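Local coordinates for protein cysteine desulfurase (Thermococcus onnurineus, PDB 5B89) that probably catalyses the pyridoxal-phosphate-dependent transfer of sulfur from L-cysteine to a sulfur carrier, leaving L-alanine, at residues T130-H135 with N185-I190; Q181-S184 with V189-E192; E252-F257 with E282-G287; P260-G265 with D273-T278. All blocks are in the same frame, centred on the assembly; numbering follows the deposited sequence.

Contacts 1 and 2 are buried and lie side by side, about 7 Å between centres. They share Val189 and Ile190 and line one active site at the end of the large sheet. Contact 1 works through ligands, a water and one apolar touch. Contact 2 is mainly a backbone bridge with a histidine added. Contacts 3 and 4 lie farther out, with centres about 10 Å apart, and contact 4 is nested in the loop closed by contact 3. Contact 3 is partly buried and aromatic, with a watery edge. Contact 4 is a thin, mainly apolar contact near the surface, packed against the second subunit. Contacts 1 and 3 also meet that subunit.

Contact 1: T130-H135 with N185-I190; sequences TPYEHH and NALGVI. With PLP (pyridoxal-5'-phosphate), chain G; ALA (alanine), chain H.
His134 and Asn185 meet beside the bound alanine. Asn185 ND2 sits at the edge of the imidazole, in its plane, 3.6 Å from His134 ND1. The ring and amide planes are 59° apart. The amide is gripped at both ends. Asn185 ND2 donates to ALA O at 2.7 Å, with an N-H...O angle of 160°, and also bonds the backbone O of His375. Its other end, Asn185 OD1, accepts from a water at 2.7 Å. The same water donates to Tyr132 O and so bridges the two loops.

The cofactor contact is made by flat groups. His134 CG is anti to the backbone N (chi1 170°), which brings the imidazole over the pyridine. PLP C5 lies 3.7 Å from the His134 ring plane, over the ring centre. A histidine stacked on the cofactor ring is a feature of cysteine desulfurases, members of the class-V aminotransferase family. Both loops follow neighbouring parallel strands, 126-129 and 177-181, of the seven-stranded sheet. With an alanine in place of His134, that side of the pyridine would probably lose its cover and the Asn185 amide its edge neighbour. Thr288 of the second subunit also binds this cofactor.

The apolar contact is smaller. Leu187 CD1 reaches Tyr132 CD1 at 3.8 Å, the two side chains crossing at about a right angle. Pro131 CG covers one face of the Tyr132 ring, and Tyr132 OH bonds Asp158 O.

Within 130-135, Thr130 OG1 accepts from Tyr132 N in an ST turn. It also donates to Glu133 OE2 at 2.6 Å, a carboxylate oxygen that Gln181 N binds too.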
loop_
_atom_site.group_PDB
_atom_site.type_symbol
_atom_site.label_atom_id
_atom_site.label_comp_id
_atom_site.label_asym_id
_atom_site.label_seq_id
_atom_site.Cartn_x
_atom_site.Cartn_y
_atom_site.Cartn_z
ATOM N N THR B 130 -7.128 -25.365 0.944
ATOM C CA THR B 130 -8.188 -25.890 0.047
ATOM C C THR B 130 -7.640 -25.972 -1.367
ATOM O O THR B 130 -6.753 -25.253 -1.735
ATOM C CB THR B 130 -9.505 -25.080 0.092
ATOM O OG1 THR B 130 -9.408 -23.954 -0.806
ATOM C CG2 THR B 130 -9.886 -24.631 1.398
ATOM N N PRO B 131 -8.336 -26.686 -2.228
ATOM C CA PRO B 131 -7.927 -26.704 -3.609
ATOM C C PRO B 131 -8.554 -25.598 -4.386
ATOM O O PRO B 131 -8.403 -25.608 -5.561
ATOM C CB PRO B 131 -8.506 -28.001 -4.144
ATOM C CG PRO B 131 -9.653 -28.281 -3.282
ATOM C CD PRO B 131 -9.377 -27.668 -1.940
ATOM N N TYR B 132 -9.240 -24.679 -3.757
ATOM C CA TYR B 132 -9.922 -23.645 -4.493
ATOM C C TYR B 132 -9.385 -22.260 -4.264
ATOM O O TYR B 132 -10.009 -21.290 -4.620
ATOM C CB TYR B 132 -11.402 -23.636 -4.108
ATOM C CG TYR B 132 -12.103 -24.967 -3.959
ATOM C CD1 TYR B 132 -12.491 -25.689 -5.049
ATOM C CD2 TYR B 132 -12.449 -25.426 -2.753
ATOM C CE1 TYR B 132 -13.163 -26.883 -4.920
ATOM C CE2 TYR B 132 -13.115 -26.603 -2.612
ATOM C CZ TYR B 132 -13.459 -27.337 -3.710
ATOM O OH TYR B 132 -14.101 -28.505 -3.537
ATOM N N GLU B 133 -8.227 -22.198 -3.654
ATOM C CA GLU B 133 -7.668 -20.930 -3.322
ATOM C C GLU B 133 -7.300 -19.986 -4.468
ATOM O O GLU B 133 -6.849 -20.408 -5.464
ATOM C CB GLU B 133 -6.431 -21.150 -2.461
ATOM C CG GLU B 133 -6.663 -21.888 -1.146
ATOM C CD GLU B 133 -7.617 -21.178 -0.178
ATOM O OE1 GLU B 133 -7.441 -19.981 0.025
ATOM O OE2 GLU B 133 -8.510 -21.833 0.338
ATOM N N HIS B 134 -7.505 -18.697 -4.239
ATOM C CA HIS B 134 -7.055 -17.655 -5.130
ATOM C C HIS B 134 -5.516 -17.745 -5.027
ATOM O O HIS B 134 -5.016 -18.163 -4.023
ATOM C CB HIS B 134 -7.578 -16.314 -4.597
ATOM C CG HIS B 134 -7.018 -15.097 -5.247
ATOM N ND1 HIS B 134 -7.751 -14.290 -6.078
ATOM C CD2 HIS B 134 -5.828 -14.497 -5.104
ATOM C CE1 HIS B 134 -7.013 -13.267 -6.450
ATOM N NE2 HIS B 134 -5.844 -13.372 -5.875
ATOM N N HIS B 135 -4.815 -17.329 -6.058
ATOM C CA HIS B 135 -3.357 -17.434 -6.123
ATOM C C HIS B 135 -2.691 -16.744 -4.935
ATOM O O HIS B 135 -1.580 -17.186 -4.501
ATOM C CB HIS B 135 -2.832 -16.900 -7.404
ATOM C CG HIS B 135 -3.344 -17.659 -8.614
ATOM N ND1 HIS B 135 -3.483 -17.077 -9.855
ATOM C CD2 HIS B 135 -3.835 -18.906 -8.706
ATOM C CE1 HIS B 135 -3.985 -17.989 -10.704
ATOM N NE2 HIS B 135 -4.267 -19.079 -10.021
ATOM N N ASN B 185 -13.677 -16.772 -4.715
ATOM C CA ASN B 185 -13.942 -15.716 -5.680
ATOM C C ASN B 185 -14.354 -16.258 -7.035
ATOM O O ASN B 185 -14.730 -15.489 -7.867
ATOM C CB ASN B 185 -12.691 -14.852 -5.818
ATOM C CG ASN B 185 -11.523 -15.604 -6.432
ATOM O OD1 ASN B 185 -11.136 -16.699 -5.934
ATOM N ND2 ASN B 185 -10.955 -15.051 -7.476
ATOM N N ALA B 186 -14.143 -17.532 -7.321
ATOM C CA ALA B 186 -14.504 -18.106 -8.608
ATOM C C ALA B 186 -15.772 -18.869 -8.532
ATOM O O ALA B 186 -16.580 -18.802 -9.494
ATOM C CB ALA B 186 -13.395 -19.043 -9.091
ATOM N N LEU B 187 -15.959 -19.697 -7.507
ATOM C CA LEU B 187 -17.135 -20.462 -7.303
ATOM C C LEU B 187 -18.235 -19.919 -6.434
ATOM O O LEU B 187 -19.404 -20.283 -6.567
ATOM C CB LEU B 187 -16.807 -21.854 -6.667
ATOM C CG LEU B 187 -15.838 -22.663 -7.486
ATOM C CD1 LEU B 187 -15.332 -23.877 -6.704
ATOM C CD2 LEU B 187 -16.586 -23.191 -8.727
ATOM N N GLY B 188 -17.922 -18.967 -5.542
ATOM C CA GLY B 188 -18.882 -18.470 -4.593
ATOM C C GLY B 188 -19.254 -19.352 -3.418
ATOM O O GLY B 188 -20.064 -19.003 -2.601
ATOM N N VAL B 189 -18.535 -20.452 -3.293
ATOM C CA VAL B 189 -18.749 -21.272 -2.112
ATOM C C VAL B 189 -18.382 -20.556 -0.793
ATOM O O VAL B 189 -17.287 -19.922 -0.774
ATOM C CB VAL B 189 -18.016 -22.656 -2.173
ATOM C CG1 VAL B 189 -16.565 -22.568 -2.521
ATOM C CG2 VAL B 189 -18.328 -23.472 -0.949
ATOM N N ILE B 190 -19.255 -20.665 0.173
ATOM C CA ILE B 190 -18.967 -20.237 1.554
ATOM C C ILE B 190 -18.502 -21.438 2.304
ATOM O O ILE B 190 -19.330 -22.277 2.612
ATOM C CB ILE B 190 -20.163 -19.555 2.241
ATOM C CG1 ILE B 190 -20.798 -18.403 1.330
ATOM C CG2 ILE B 190 -19.738 -18.967 3.616
ATOM C CD1 ILE B 190 -22.066 -17.896 1.853
HETATM N N1 PLP G . -8.392 -13.830 -2.027
HETATM C C2 PLP G . -9.679 -13.845 -2.471
HETATM C C2A PLP G . -10.634 -14.943 -2.057
HETATM C C3 PLP G . -10.051 -12.819 -3.358
HETATM O O3 PLP G . -11.324 -12.784 -3.826
HETATM C C4 PLP G . -9.134 -11.789 -3.687
HETATM C C4A PLP G . -9.597 -10.701 -4.735
HETATM C C5 PLP G . -7.842 -11.825 -3.102
HETATM C C6 PLP G . -7.461 -12.865 -2.282
HETATM C C5A PLP G . -6.839 -10.743 -3.492
HETATM O O4P PLP G . -7.298 -9.462 -2.964
HETATM P P PLP G . -6.383 -8.285 -3.387
HETATM O O1P PLP G . -7.063 -7.123 -2.842
HETATM O O2P PLP G . -6.382 -8.298 -4.917
HETATM O O3P PLP G . -5.042 -8.537 -2.875
HETATM N N ALA H . -10.159 -11.414 -5.963
HETATM C CA ALA H . -10.578 -10.572 -7.189
HETATM C C ALA H . -10.986 -11.316 -8.483
HETATM O O ALA H . -11.320 -12.516 -8.335
HETATM C CB ALA H . -9.587 -9.479 -7.636
HETATM O OXT ALA H . -11.125 -10.794 -9.651
HETATM O O HOH W 1 -11.536 -19.347 -5.681
#

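Contact 2: Q181-S184 with V189-E192; sequences QHVS and VIHE
The loop from strand 177-181 to helix 193-203 doubles back on itself here, and Val183 pairs with Ile190 in a single antiparallel bridge. This is a non-hydrogen-bonded pair, flanked by two backbone bonds. His191 N donates to His182 O at 2.9 Å, and Ser184 N donates to Val189 O at 3.0 Å. Val189 O also takes a CA-H...O contact from Val183 CA at 3.2 Å.

A side chain adds a third bond. His191 ND1 donates to Gln181 O at 3.2 Å, with an N-H...O angle of 163°. The acceptor lies in the imidazole plane, but the donor stands above the carbonyl plane, 40° out of it. The far nitrogen, His191 NE2, has a weak bond to Gly161 O.

Apolar contacts fill in along the bridge. Val189 CG1 lies between its backbone N and carbonyl carbon (chi1 51°) and touches Ser184 CB at 3.5 Å. Ser184 OG is turned to Ala186 N and Leu187 N in the connecting loop. Val183 and Ile190 run side by side, with Val183 CG2 4.2 Å from Ile190 CG1. Ile190 CG2 also meets His182 CD2.

Val183 touches the cofactor and Gln213. Glu192 is the N-cap residue of the following helix. Such a strand-to-helix loop at the end of a mostly parallel sheet, lining the cofactor site, is typical of fold-type I pyridoxal-phosphate enzymes.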
loop_
_atom_site.group_PDB
_atom_site.type_symbol
_atom_site.label_atom_id
_atom_site.label_comp_id
_atom_site.label_asym_id
_atom_site.label_seq_id
_atom_site.Cartn_x
_atom_site.Cartn_y
_atom_site.Cartn_z
ATOM N N GLN B 181 -9.741 -19.971 2.523
ATOM C CA GLN B 181 -10.508 -18.848 2.118
ATOM C C GLN B 181 -11.874 -18.997 2.769
ATOM O O GLN B 181 -12.341 -20.029 2.945
ATOM C CB GLN B 181 -10.664 -18.821 0.602
ATOM C CG GLN B 181 -11.532 -19.918 0.095
ATOM C CD GLN B 181 -11.474 -20.149 -1.401
ATOM O OE1 GLN B 181 -10.774 -19.495 -2.126
ATOM N NE2 GLN B 181 -12.249 -21.081 -1.835
ATOM N N HIS B 182 -12.479 -17.906 3.153
ATOM C CA HIS B 182 -13.811 -17.918 3.643
ATOM C C HIS B 182 -14.819 -18.156 2.530
ATOM O O HIS B 182 -15.785 -18.965 2.658
ATOM C CB HIS B 182 -14.087 -16.613 4.388
ATOM C CG HIS B 182 -15.278 -16.551 5.199
ATOM N ND1 HIS B 182 -15.536 -15.470 6.037
ATOM C CD2 HIS B 182 -16.354 -17.376 5.343
ATOM C CE1 HIS B 182 -16.669 -15.642 6.672
ATOM N NE2 HIS B 182 -17.183 -16.792 6.265
ATOM N N VAL B 183 -14.683 -17.418 1.456
ATOM C CA VAL B 183 -15.491 -17.516 0.220
ATOM C C VAL B 183 -14.597 -17.575 -0.961
ATOM O O VAL B 183 -13.672 -16.834 -1.112
ATOM C CB VAL B 183 -16.368 -16.231 0.114
ATOM C CG1 VAL B 183 -17.199 -16.195 -1.224
ATOM C CG2 VAL B 183 -17.302 -16.099 1.302
ATOM N N SER B 184 -14.900 -18.493 -1.915
ATOM C CA SER B 184 -14.255 -18.595 -3.168
ATOM C C SER B 184 -14.652 -17.479 -4.160
ATOM O O SER B 184 -15.840 -17.348 -4.392
ATOM C CB SER B 184 -14.608 -19.917 -3.813
ATOM O OG SER B 184 -14.106 -19.939 -5.158
ATOM N N VAL B 189 -18.535 -20.452 -3.293
ATOM C CA VAL B 189 -18.749 -21.272 -2.112
ATOM C C VAL B 189 -18.382 -20.556 -0.793
ATOM O O VAL B 189 -17.287 -19.922 -0.774
ATOM C CB VAL B 189 -18.016 -22.656 -2.173
ATOM C CG1 VAL B 189 -16.565 -22.568 -2.521
ATOM C CG2 VAL B 189 -18.328 -23.472 -0.949
ATOM N N ILE B 190 -19.255 -20.665 0.173
ATOM C CA ILE B 190 -18.967 -20.237 1.554
ATOM C C ILE B 190 -18.502 -21.438 2.304
ATOM O O ILE B 190 -19.330 -22.277 2.612
ATOM C CB ILE B 190 -20.163 -19.555 2.241
ATOM C CG1 ILE B 190 -20.798 -18.403 1.330
ATOM C CG2 ILE B 190 -19.738 -18.967 3.616
ATOM C CD1 ILE B 190 -22.066 -17.896 1.853
ATOM N N HIS B 191 -17.245 -21.515 2.670
ATOM C CA HIS B 191 -16.785 -22.647 3.458
ATOM C C HIS B 191 -17.181 -22.577 4.919
ATOM O O HIS B 191 -17.502 -21.556 5.423
ATOM C CB HIS B 191 -15.284 -22.748 3.340
ATOM C CG HIS B 191 -14.814 -23.084 1.969
ATOM N ND1 HIS B 191 -13.890 -22.339 1.283
ATOM C CD2 HIS B 191 -15.180 -24.071 1.137
ATOM C CE1 HIS B 191 -13.680 -22.874 0.105
ATOM N NE2 HIS B 191 -14.452 -23.927 -0.000
ATOM N N GLU B 192 -17.178 -23.739 5.563
ATOM C CA GLU B 192 -17.515 -23.862 6.969
ATOM C C GLU B 192 -16.323 -23.462 7.794
ATOM O O GLU B 192 -15.750 -24.239 8.468
ATOM C CB GLU B 192 -17.950 -25.297 7.275
ATOM C CG GLU B 192 -19.046 -25.764 6.322
ATOM C CD GLU B 192 -18.541 -26.411 5.000
ATOM O OE1 GLU B 192 -17.402 -26.222 4.536
ATOM O OE2 GLU B 192 -19.364 -27.115 4.407
#

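Contact 3: E252-F257 with E282-G287; sequences EFFDTF and ERFEAG. With PLP (pyridoxal-5'-phosphate), chain D.
Phe257 and Phe284 form the tight part of this contact. They make an offset edge-to-face pair, with the edge of Phe257 toward the face of Phe284. The ring centroids are 5.5 Å apart and the planes stand at 64°. Phe257 CD2 comes within 3.5 Å of Phe284 CE1. Phe257 CG is anti to the backbone N (chi1 -175°), which carries the ring across to its partner. Phe254 CD1 approaches the edge of the Phe284 ring more loosely, 4.4 Å from Phe284 CE2. Arg283 CB lies over the centre of one face of Phe284. Were Phe284 cut back to an alanine, a gap is likely to open between these groups, and the edge of Phe257 would lose its aromatic partner. Behind Phe257 the chain turns tightly, since Phe253 O accepts from both Thr256 N and Phe257 N.

The outer side is polar and wetter. The guanidinium of Arg283 lies edge-on to Phe254 O, which is 3.0 Å from Arg283 NH1. A water accepts from Arg283 NH1 at 2.8 Å and donates to Asp255 OD1 at 2.8 Å. It links two opposite charges that do not touch directly, Asp255 OD1 being 5.1 Å from Arg283 NH1. Arg283 NE is held by Thr278 O.

Past the aromatic pair, 282-287 runs on to Gly287, which lies beside the phosphate of the cofactor bound in the second subunit. Phe254, Phe257 and Phe284 all rest on Ile249 of strand 245-249, Phe284 also on Val101 of strand 100-103, and Phe257 meets the ring of Phe229.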
loop_
_atom_site.group_PDB
_atom_site.type_symbol
_atom_site.label_atom_id
_atom_site.label_comp_id
_atom_site.label_asym_id
_atom_site.label_seq_id
_atom_site.Cartn_x
_atom_site.Cartn_y
_atom_site.Cartn_z
ATOM N N GLU B 252 -1.655 -13.496 20.871
ATOM C CA GLU B 252 -0.799 -14.545 21.206
ATOM C C GLU B 252 0.387 -14.795 20.318
ATOM O O GLU B 252 1.392 -15.436 20.704
ATOM C CB GLU B 252 -1.590 -15.803 21.460
ATOM C CG GLU B 252 -1.556 -16.845 20.419
ATOM C CD GLU B 252 -1.888 -18.234 21.009
ATOM O OE1 GLU B 252 -1.175 -19.247 20.715
ATOM O OE2 GLU B 252 -2.885 -18.312 21.773
ATOM N N PHE B 253 0.412 -14.278 19.047
ATOM C CA PHE B 253 1.517 -14.347 18.169
ATOM C C PHE B 253 2.431 -13.165 18.118
ATOM O O PHE B 253 3.398 -13.198 17.367
ATOM C CB PHE B 253 0.963 -14.628 16.715
ATOM C CG PHE B 253 0.297 -15.966 16.656
ATOM C CD1 PHE B 253 1.033 -17.130 16.372
ATOM C CD2 PHE B 253 -1.031 -16.062 16.992
ATOM C CE1 PHE B 253 0.375 -18.376 16.390
ATOM C CE2 PHE B 253 -1.626 -17.301 17.028
ATOM C CZ PHE B 253 -0.925 -18.409 16.730
ATOM N N PHE B 254 2.223 -12.171 18.994
ATOM C CA PHE B 254 3.157 -11.001 18.957
ATOM C C PHE B 254 4.601 -11.420 19.264
ATOM O O PHE B 254 5.486 -10.766 18.775
ATOM C CB PHE B 254 2.677 -9.956 19.910
ATOM C CG PHE B 254 1.383 -9.284 19.574
ATOM C CD1 PHE B 254 0.739 -9.372 18.293
ATOM C CD2 PHE B 254 0.726 -8.453 20.475
ATOM C CE1 PHE B 254 -0.384 -8.618 18.044
ATOM C CE2 PHE B 254 -0.414 -7.748 20.210
ATOM C CZ PHE B 254 -0.973 -7.835 18.933
ATOM N N ASP B 255 4.845 -12.475 20.060
ATOM C CA ASP B 255 6.260 -12.901 20.403
ATOM C C ASP B 255 6.818 -13.919 19.414
ATOM O O ASP B 255 7.879 -14.445 19.620
ATOM C CB ASP B 255 6.288 -13.554 21.836
ATOM C CG ASP B 255 6.115 -12.535 22.962
ATOM O OD1 ASP B 255 6.361 -11.335 22.727
ATOM O OD2 ASP B 255 5.698 -12.937 24.079
ATOM N N THR B 256 6.085 -14.271 18.368
ATOM C CA THR B 256 6.420 -15.360 17.444
ATOM C C THR B 256 6.609 -14.699 16.027
ATOM O O THR B 256 7.508 -14.967 15.309
ATOM C CB THR B 256 5.256 -16.400 17.328
ATOM O OG1 THR B 256 5.054 -17.007 18.595
ATOM C CG2 THR B 256 5.546 -17.510 16.257
ATOM N N PHE B 257 5.717 -13.765 15.698
ATOM C CA PHE B 257 5.641 -13.277 14.323
ATOM C C PHE B 257 6.727 -12.286 14.032
ATOM O O PHE B 257 6.713 -11.214 14.666
ATOM C CB PHE B 257 4.272 -12.638 14.154
ATOM C CG PHE B 257 3.966 -12.175 12.725
ATOM C CD1 PHE B 257 3.731 -13.097 11.724
ATOM C CD2 PHE B 257 3.891 -10.868 12.421
ATOM C CE1 PHE B 257 3.489 -12.677 10.447
ATOM C CE2 PHE B 257 3.613 -10.440 11.115
ATOM C CZ PHE B 257 3.454 -11.371 10.151
ATOM N N GLU B 282 2.319 -0.783 15.632
ATOM C CA GLU B 282 3.362 -0.017 14.896
ATOM C C GLU B 282 4.555 -0.836 14.605
ATOM O O GLU B 282 5.261 -0.551 13.581
ATOM C CB GLU B 282 3.768 1.210 15.712
ATOM C CG GLU B 282 2.717 2.267 15.785
ATOM C CD GLU B 282 1.614 1.997 16.839
ATOM O OE1 GLU B 282 1.770 1.054 17.681
ATOM O OE2 GLU B 282 0.600 2.750 16.839
ATOM N N ARG B 283 4.890 -1.912 15.356
ATOM C CA ARG B 283 5.973 -2.810 15.073
ATOM C C ARG B 283 5.909 -3.344 13.634
ATOM O O ARG B 283 6.919 -3.728 13.077
ATOM C CB ARG B 283 5.937 -4.026 16.066
ATOM C CG ARG B 283 7.031 -5.015 15.926
ATOM C CD ARG B 283 6.913 -6.252 16.849
ATOM N NE ARG B 283 7.010 -5.848 18.207
ATOM C CZ ARG B 283 6.794 -6.709 19.222
ATOM N NH1 ARG B 283 6.411 -7.962 18.958
ATOM N NH2 ARG B 283 6.932 -6.307 20.481
ATOM N N PHE B 284 4.676 -3.458 13.118
ATOM C CA PHE B 284 4.423 -4.118 11.819
ATOM C C PHE B 284 4.254 -3.159 10.665
ATOM O O PHE B 284 4.104 -3.660 9.528
ATOM C CB PHE B 284 3.221 -5.075 12.019
ATOM C CG PHE B 284 3.450 -6.088 13.100
ATOM C CD1 PHE B 284 4.484 -6.920 13.025
ATOM C CD2 PHE B 284 2.626 -6.178 14.172
ATOM C CE1 PHE B 284 4.721 -7.844 14.042
ATOM C CE2 PHE B 284 2.827 -7.162 15.172
ATOM C CZ PHE B 284 3.891 -7.951 15.099
ATOM N N GLU B 285 4.207 -1.850 10.922
ATOM C CA GLU B 285 3.847 -0.889 9.922
ATOM C C GLU B 285 5.064 -0.001 9.571
ATOM O O GLU B 285 5.303 0.979 10.264
ATOM C CB GLU B 285 2.690 -0.043 10.376
ATOM C CG GLU B 285 1.418 -0.819 10.536
ATOM C CD GLU B 285 0.198 0.030 10.843
ATOM O OE1 GLU B 285 0.213 1.274 11.249
ATOM O OE2 GLU B 285 -0.926 -0.539 10.710
ATOM N N ALA B 286 5.747 -0.370 8.499
ATOM C CA ALA B 286 6.968 0.326 8.142
ATOM C C ALA B 286 6.666 1.516 7.222
ATOM O O ALA B 286 5.946 1.332 6.234
ATOM C CB ALA B 286 7.882 -0.647 7.458
ATOM N N GLY B 287 7.098 2.686 7.621
ATOM C CA GLY B 287 6.958 3.890 6.795
ATOM C C GLY B 287 5.623 4.505 6.915
ATOM O O GLY B 287 4.691 3.990 7.625
HETATM N N1 PLP D . 13.944 7.950 3.520
HETATM C C2 PLP D . 13.942 9.268 3.582
HETATM C C2A PLP D . 15.227 10.007 3.205
HETATM C C3 PLP D . 12.742 10.004 3.999
HETATM O O3 PLP D . 12.675 11.344 4.057
HETATM C C4 PLP D . 11.549 9.173 4.248
HETATM C C4A PLP D . 10.215 9.774 4.665
HETATM C C5 PLP D . 11.712 7.734 4.095
HETATM C C6 PLP D . 12.873 7.150 3.713
HETATM C C5A PLP D . 10.489 6.881 4.342
HETATM O O4P PLP D . 9.361 7.422 3.512
HETATM P P PLP D . 7.959 6.709 3.781
HETATM O O1P PLP D . 7.607 7.125 5.209
HETATM O O2P PLP D . 8.178 5.298 3.754
HETATM O O3P PLP D . 7.040 7.305 2.837
HETATM O O HOH W 2 5.881 -8.833 21.579
#

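Contact 4: P260-G265 with D273-T278; sequences PLIGGG and DGYKLT
The loop around Ile262 passes the strand 274-277 at Leu277, with their CA atoms 8.5 Å apart. The touching parts, 262-265 and 275-278, run 58° from each other, and side chains span most of the gap. At the backbone angles of Gly263 a side chain would collide with the carbonyl O of Ile262. Gly265 has a positive phi. Both residues take backbone shapes that suit glycine. Gly265 O comes 4.0 Å from Thr278 CG2.

Ile262 carries the apolar contact with both its branches. Ile262 CG1 sits between the two backbone branches (chi1 62°), which points CD1 at the phenol end of Tyr275, 3.5 Å from Tyr275 OH and 3.7 Å from Tyr275 CZ. The isoleucine comes in nearly perpendicular to the tyrosine. The other branch, Ile262 CG2, meets Leu277 CD1 at 4.3 Å. Leu277 CG also lies at the edge of the Tyr275 ring, in its plane, so the strand residues pack on each other as well.

Strand 274-277 pairs antiparallel with 267-271 in a small two-stranded hairpin. Helix 106-117 of the same chain packs on Pro260 and Leu261. Helix 139-148 of the second subunit covers the apolar side chains, with its Leu139 on Ile262 and Leu277 and its Gln142 on Tyr275.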
loop_
_atom_site.group_PDB
_atom_site.type_symbol
_atom_site.label_atom_id
_atom_site.label_comp_id
_atom_site.label_asym_id
_atom_site.label_seq_id
_atom_site.Cartn_x
_atom_site.Cartn_y
_atom_site.Cartn_z
ATOM N N PRO B 260 7.953 -8.619 8.652
ATOM C CA PRO B 260 8.747 -8.728 7.434
ATOM C C PRO B 260 9.263 -7.414 6.937
ATOM O O PRO B 260 10.248 -7.362 6.242
ATOM C CB PRO B 260 7.705 -9.289 6.419
ATOM C CG PRO B 260 6.789 -10.049 7.334
ATOM C CD PRO B 260 6.566 -9.172 8.512
ATOM N N LEU B 261 8.516 -6.337 7.210
ATOM C CA LEU B 261 8.846 -4.986 6.742
ATOM C C LEU B 261 9.173 -4.128 7.955
ATOM O O LEU B 261 8.341 -3.929 8.886
ATOM C CB LEU B 261 7.715 -4.336 5.951
ATOM C CG LEU B 261 7.149 -5.167 4.808
ATOM C CD1 LEU B 261 5.940 -4.501 4.203
ATOM C CD2 LEU B 261 8.165 -5.493 3.766
ATOM N N ILE B 262 10.405 -3.562 7.996
ATOM C CA ILE B 262 10.905 -2.792 9.128
ATOM C C ILE B 262 11.502 -1.480 8.724
ATOM O O ILE B 262 11.968 -1.330 7.590
ATOM C CB ILE B 262 11.897 -3.596 9.992
ATOM C CG1 ILE B 262 13.119 -3.990 9.189
ATOM C CG2 ILE B 262 11.161 -4.775 10.672
ATOM C CD1 ILE B 262 14.203 -4.649 10.090
ATOM N N GLY B 263 11.483 -0.482 9.612
ATOM C CA GLY B 263 12.035 0.830 9.272
ATOM C C GLY B 263 11.360 1.916 10.014
ATOM O O GLY B 263 10.988 1.743 11.245
ATOM N N GLY B 264 11.131 3.073 9.384
ATOM C CA GLY B 264 10.492 4.184 10.076
ATOM C C GLY B 264 9.173 3.769 10.679
ATOM O O GLY B 264 8.394 3.018 10.101
ATOM N N GLY B 265 8.968 4.197 11.909
ATOM C CA GLY B 265 7.760 3.957 12.699
ATOM C C GLY B 265 7.734 2.601 13.398
ATOM O O GLY B 265 6.783 2.408 14.193
ATOM N N ASP B 273 24.918 0.265 14.945
ATOM C CA ASP B 273 25.104 -1.189 15.213
ATOM C C ASP B 273 23.873 -2.057 15.261
ATOM O O ASP B 273 23.991 -3.292 15.089
ATOM C CB ASP B 273 25.865 -1.382 16.550
ATOM C CG ASP B 273 27.156 -0.526 16.621
ATOM O OD1 ASP B 273 27.934 -0.556 15.689
ATOM O OD2 ASP B 273 27.345 0.222 17.583
ATOM N N GLY B 274 22.691 -1.465 15.435
ATOM C CA GLY B 274 21.472 -2.280 15.417
ATOM C C GLY B 274 20.268 -1.511 15.805
ATOM O O GLY B 274 20.228 -0.274 15.888
ATOM N N TYR B 275 19.225 -2.252 16.113
ATOM C CA TYR B 275 17.925 -1.633 16.430
ATOM C C TYR B 275 17.125 -2.460 17.398
ATOM O O TYR B 275 17.344 -3.640 17.554
ATOM C CB TYR B 275 17.095 -1.455 15.091
ATOM C CG TYR B 275 16.842 -2.817 14.380
ATOM C CD1 TYR B 275 17.734 -3.378 13.422
ATOM C CD2 TYR B 275 15.618 -3.529 14.600
ATOM C CE1 TYR B 275 17.446 -4.601 12.814
ATOM C CE2 TYR B 275 15.364 -4.731 13.988
ATOM C CZ TYR B 275 16.235 -5.232 13.086
ATOM O OH TYR B 275 15.982 -6.434 12.504
ATOM N N LYS B 276 16.171 -1.814 18.027
ATOM C CA LYS B 276 15.105 -2.454 18.880
ATOM C C LYS B 276 13.753 -1.991 18.303
ATOM O O LYS B 276 13.510 -0.800 18.075
ATOM C CB LYS B 276 15.224 -2.005 20.318
ATOM C CG LYS B 276 16.529 -2.424 20.979
ATOM C CD LYS B 276 16.464 -1.803 22.354
ATOM C CE LYS B 276 17.626 -2.362 23.186
ATOM N NZ LYS B 276 18.895 -1.920 22.605
ATOM N N LEU B 277 12.843 -2.967 18.163
ATOM C CA LEU B 277 11.492 -2.619 17.620
ATOM C C LEU B 277 10.517 -2.209 18.680
ATOM O O LEU B 277 10.736 -2.609 19.855
ATOM C CB LEU B 277 10.983 -3.793 16.859
ATOM C CG LEU B 277 11.841 -4.146 15.627
ATOM C CD1 LEU B 277 11.271 -5.343 14.927
ATOM C CD2 LEU B 277 12.019 -2.979 14.634
ATOM N N THR B 278 9.537 -1.394 18.335
ATOM C CA THR B 278 8.424 -1.013 19.190
ATOM C C THR B 278 7.328 -2.099 19.275
ATOM O O THR B 278 7.542 -3.219 18.791
ATOM C CB THR B 278 7.816 0.306 18.764
ATOM O OG1 THR B 278 7.117 0.859 19.895
ATOM C CG2 THR B 278 7.031 0.264 17.519
#